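Local structure of SCO1 protein (Saccharomyces cerevisiae, 2B7K) at residues F48-C53 and P88-P93. The protein is required for accumulation of cytochrome c oxidase subunits 1 and 2, probably as a mitochondrial copper chaperone; this chain is its soluble thioredoxin-like domain. Residues are numbered along the deposited sequence; the frame is centred on the assembly and turned at random.
Sequences FGFSNC and PARDSP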
ATOM      1  N   PHE A  48      -3.477  -0.529  -4.104  1.00 13.56           N
ATOM      2  CA  PHE A  48      -4.068   0.341  -5.116  1.00 13.60           C
ATOM      3  C   PHE A  48      -5.583   0.111  -5.119  1.00 16.37           C
ATOM      4  O   PHE A  48      -6.039  -1.029  -5.134  1.00 16.87           O
ATOM      5  CB  PHE A  48      -3.515  -0.000  -6.510  1.00 13.92           C
ATOM      6  CG  PHE A  48      -2.123   0.495  -6.757  1.00 14.58           C
ATOM      7  CD1 PHE A  48      -1.907   1.698  -7.427  1.00 16.39           C
ATOM      8  CD2 PHE A  48      -1.024  -0.241  -6.331  1.00 14.54           C
ATOM      9  CE1 PHE A  48      -0.612   2.165  -7.671  1.00 16.70           C
ATOM     10  CE2 PHE A  48       0.279   0.214  -6.567  1.00 15.06           C
ATOM     11  CZ  PHE A  48       0.484   1.422  -7.240  1.00 16.90           C
ATOM     12  N   GLY A  49      -6.356   1.190  -5.085  1.00 14.28           N
ATOM     13  CA  GLY A  49      -7.808   1.076  -5.113  1.00 15.15           C
ATOM     14  C   GLY A  49      -8.403   2.460  -5.301  1.00 15.81           C
ATOM     15  O   GLY A  49      -7.712   3.360  -5.772  1.00 16.31           O
ATOM     16  N   PHE A  50      -9.675   2.640  -4.961  1.00 17.01           N
ATOM     17  CA  PHE A  50     -10.299   3.960  -5.071  1.00 18.63           C
ATOM     18  C   PHE A  50     -11.457   4.066  -4.087  1.00 16.87           C
ATOM     19  O   PHE A  50     -12.087   3.064  -3.757  1.00 17.95           O
ATOM     20  CB  PHE A  50     -10.727   4.275  -6.520  1.00 15.84           C
ATOM     21  CG  PHE A  50     -11.712   3.302  -7.114  1.00 18.29           C
ATOM     22  CD1 PHE A  50     -13.022   3.698  -7.375  1.00 18.49           C
ATOM     23  CD2 PHE A  50     -11.323   2.014  -7.456  1.00 17.65           C
ATOM     24  CE1 PHE A  50     -13.932   2.818  -7.973  1.00 19.15           C
ATOM     25  CE2 PHE A  50     -12.220   1.128  -8.052  1.00 21.34           C
ATOM     26  CZ  PHE A  50     -13.527   1.530  -8.312  1.00 20.13           C
ATOM     27  N   SER A  51     -11.717   5.280  -3.602  1.00 15.36           N
ATOM     28  CA  SER A  51     -12.757   5.490  -2.601  1.00 18.11           C
ATOM     29  C   SER A  51     -14.160   5.064  -2.998  1.00 19.70           C
ATOM     30  O   SER A  51     -14.949   4.687  -2.138  1.00 20.53           O
ATOM     31  CB  SER A  51     -12.782   6.955  -2.140  1.00 20.29           C
ATOM     32  OG  SER A  51     -13.282   7.814  -3.149  1.00 21.89           O
ATOM     33  N   ASN A  52     -14.478   5.119  -4.286  1.00 20.51           N
ATOM     34  CA  ASN A  52     -15.813   4.728  -4.731  1.00 23.79           C
ATOM     35  C   ASN A  52     -15.930   3.252  -5.111  1.00 25.51           C
ATOM     36  O   ASN A  52     -16.886   2.848  -5.772  1.00 26.69           O
ATOM     37  CB  ASN A  52     -16.260   5.603  -5.906  1.00 26.10           C
ATOM     38  CG  ASN A  52     -16.592   7.020  -5.479  1.00 27.67           C
ATOM     39  OD1 ASN A  52     -15.759   7.926  -5.569  1.00 30.20           O
ATOM     40  ND2 ASN A  52     -17.812   7.217  -4.998  1.00 28.98           N
ATOM     41  N   CYS A  53     -14.956   2.453  -4.687  1.00 23.11           N
ATOM     42  CA  CYS A  53     -14.955   1.021  -4.973  1.00 24.52           C
ATOM     43  C   CYS A  53     -15.923   0.296  -4.041  1.00 25.27           C
ATOM     44  O   CYS A  53     -15.874   0.460  -2.822  1.00 26.50           O
ATOM     45  CB  CYS A  53     -13.547   0.449  -4.796  1.00 31.32           C
ATOM     46  SG  CYS A  53     -13.450  -1.352  -4.967  1.00 34.11           S
ATOM     47  N   PRO A  88      -7.777   9.468  -9.823  1.00 24.12           N
ATOM     48  CA  PRO A  88      -7.345  10.842  -9.547  1.00 27.08           C
ATOM     49  C   PRO A  88      -8.406  11.907  -9.808  1.00 27.41           C
ATOM     50  O   PRO A  88      -8.305  13.023  -9.301  1.00 28.32           O
ATOM     51  CB  PRO A  88      -6.124  11.000 -10.450  1.00 25.39           C
ATOM     52  CG  PRO A  88      -6.450  10.114 -11.605  1.00 26.46           C
ATOM     53  CD  PRO A  88      -6.976   8.885 -10.913  1.00 25.02           C
ATOM     54  N   ALA A  89      -9.424  11.561 -10.591  1.00 24.01           N
ATOM     55  CA  ALA A  89     -10.489  12.508 -10.911  1.00 22.79           C
ATOM     56  C   ALA A  89     -11.334  12.871  -9.697  1.00 21.34           C
ATOM     57  O   ALA A  89     -11.711  14.034  -9.521  1.00 21.50           O
ATOM     58  CB  ALA A  89     -11.375  11.943 -12.013  1.00 24.88           C
ATOM     59  N   ARG A  90     -11.609  11.883  -8.850  1.00 15.37           N
ATOM     60  CA  ARG A  90     -12.438  12.090  -7.668  1.00 16.56           C
ATOM     61  C   ARG A  90     -11.715  11.999  -6.326  1.00 17.18           C
ATOM     62  O   ARG A  90     -12.119  12.646  -5.364  1.00 17.31           O
ATOM     63  CB  ARG A  90     -13.593  11.079  -7.661  1.00 22.37           C
ATOM     64  CG  ARG A  90     -14.599  11.267  -8.785  1.00 25.00           C
ATOM     65  CD  ARG A  90     -15.735  10.244  -8.712  1.00 26.61           C
ATOM     66  NE  ARG A  90     -15.270   8.885  -8.988  1.00 29.83           N
ATOM     67  CZ  ARG A  90     -16.052   7.808  -8.998  1.00 30.91           C
ATOM     68  NH1 ARG A  90     -15.535   6.615  -9.259  1.00 30.88           N
ATOM     69  NH2 ARG A  90     -17.350   7.919  -8.751  1.00 32.43           N
ATOM     70  N   ASP A  91     -10.663  11.194  -6.259  1.00 18.91           N
ATOM     71  CA  ASP A  91      -9.939  11.002  -5.004  1.00 19.10           C
ATOM     72  C   ASP A  91      -8.883  12.048  -4.687  1.00 19.12           C
ATOM     73  O   ASP A  91      -7.678  11.797  -4.772  1.00 18.93           O
ATOM     74  CB  ASP A  91      -9.324   9.602  -4.971  1.00 20.04           C
ATOM     75  CG  ASP A  91     -10.366   8.517  -4.740  1.00 21.85           C
ATOM     76  OD1 ASP A  91     -11.570   8.846  -4.669  1.00 23.01           O
ATOM     77  OD2 ASP A  91      -9.982   7.340  -4.623  1.00 19.28           O
ATOM     78  N   SER A  92      -9.364  13.230  -4.315  1.00 17.42           N
ATOM     79  CA  SER A  92      -8.515  14.349  -3.948  1.00 18.89           C
ATOM     80  C   SER A  92      -8.013  14.088  -2.529  1.00 18.12           C
ATOM     81  O   SER A  92      -8.477  13.159  -1.854  1.00 17.41           O
ATOM     82  CB  SER A  92      -9.338  15.631  -3.946  1.00 19.08           C
ATOM     83  OG  SER A  92     -10.328  15.546  -2.936  1.00 23.14           O
ATOM     84  N   PRO A  93      -7.058  14.898  -2.057  1.00 17.12           N
ATOM     85  CA  PRO A  93      -6.565  14.672  -0.698  1.00 18.02           C
ATOM     86  C   PRO A  93      -7.684  14.674   0.343  1.00 18.08           C
ATOM     87  O   PRO A  93      -7.689  13.837   1.235  1.00 17.92           O
ATOM     88  CB  PRO A  93      -5.569  15.811  -0.502  1.00 16.00           C
ATOM     89  CG  PRO A  93      -4.982  15.948  -1.878  1.00 16.22           C
ATOM     90  CD  PRO A  93      -6.210  15.877  -2.765  1.00 14.19           C
TER
HETATM   91  O   HOH W   1     -13.131   7.057  -6.219  1.00 17.36           O
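Asp91 turns both carboxylate oxygens to Ser51, one to its backbone and one to its side chain. Asp91 OD2 accepts Ser51 N at 2.9 Å through its syn lone pair, nearly straight at 171°, and takes a second hydrogen bond from Thr85 OG1. Asp91 OD1 receives Ser51 OG, a short bond of 2.5 Å that arrives on the syn side but 29° out of the carboxylate plane. Ser51 OG reaches it by standing between its own backbone N and carbonyl carbon. A water 2.8 Å from Asp91 OD1 also accepts Asn52 N at 3.1 Å and lies 2.8 Å from Asn52 OD1, tying the carboxylate to the type I beta turn from Phe50 to Cys53, closed by Cys53 N to Phe50 O. An alanine in place of Asp91 would probably leave Ser51 N and OG, and Thr85 OG1, without their shared acceptor. Beside this network the Asn52 amide stacks on the Arg90 guanidinium, the planes 10° apart and Asn52 OD1 3.4 Å from Arg90 CZ, while Arg90 NE is paired with Asp87 in a salt bridge. Cys53, probably a copper ligand with Cys57 and His144, lays CB over the Phe50 ring. In this thioredoxin-like fold the contact joins the probable metal-binding loop, between strand 44-49 and helix 56-75, to the loop between parallel neighbouring strand 80-85 and helix 93-100, whose Val95 and Tyr99 touch Ser51.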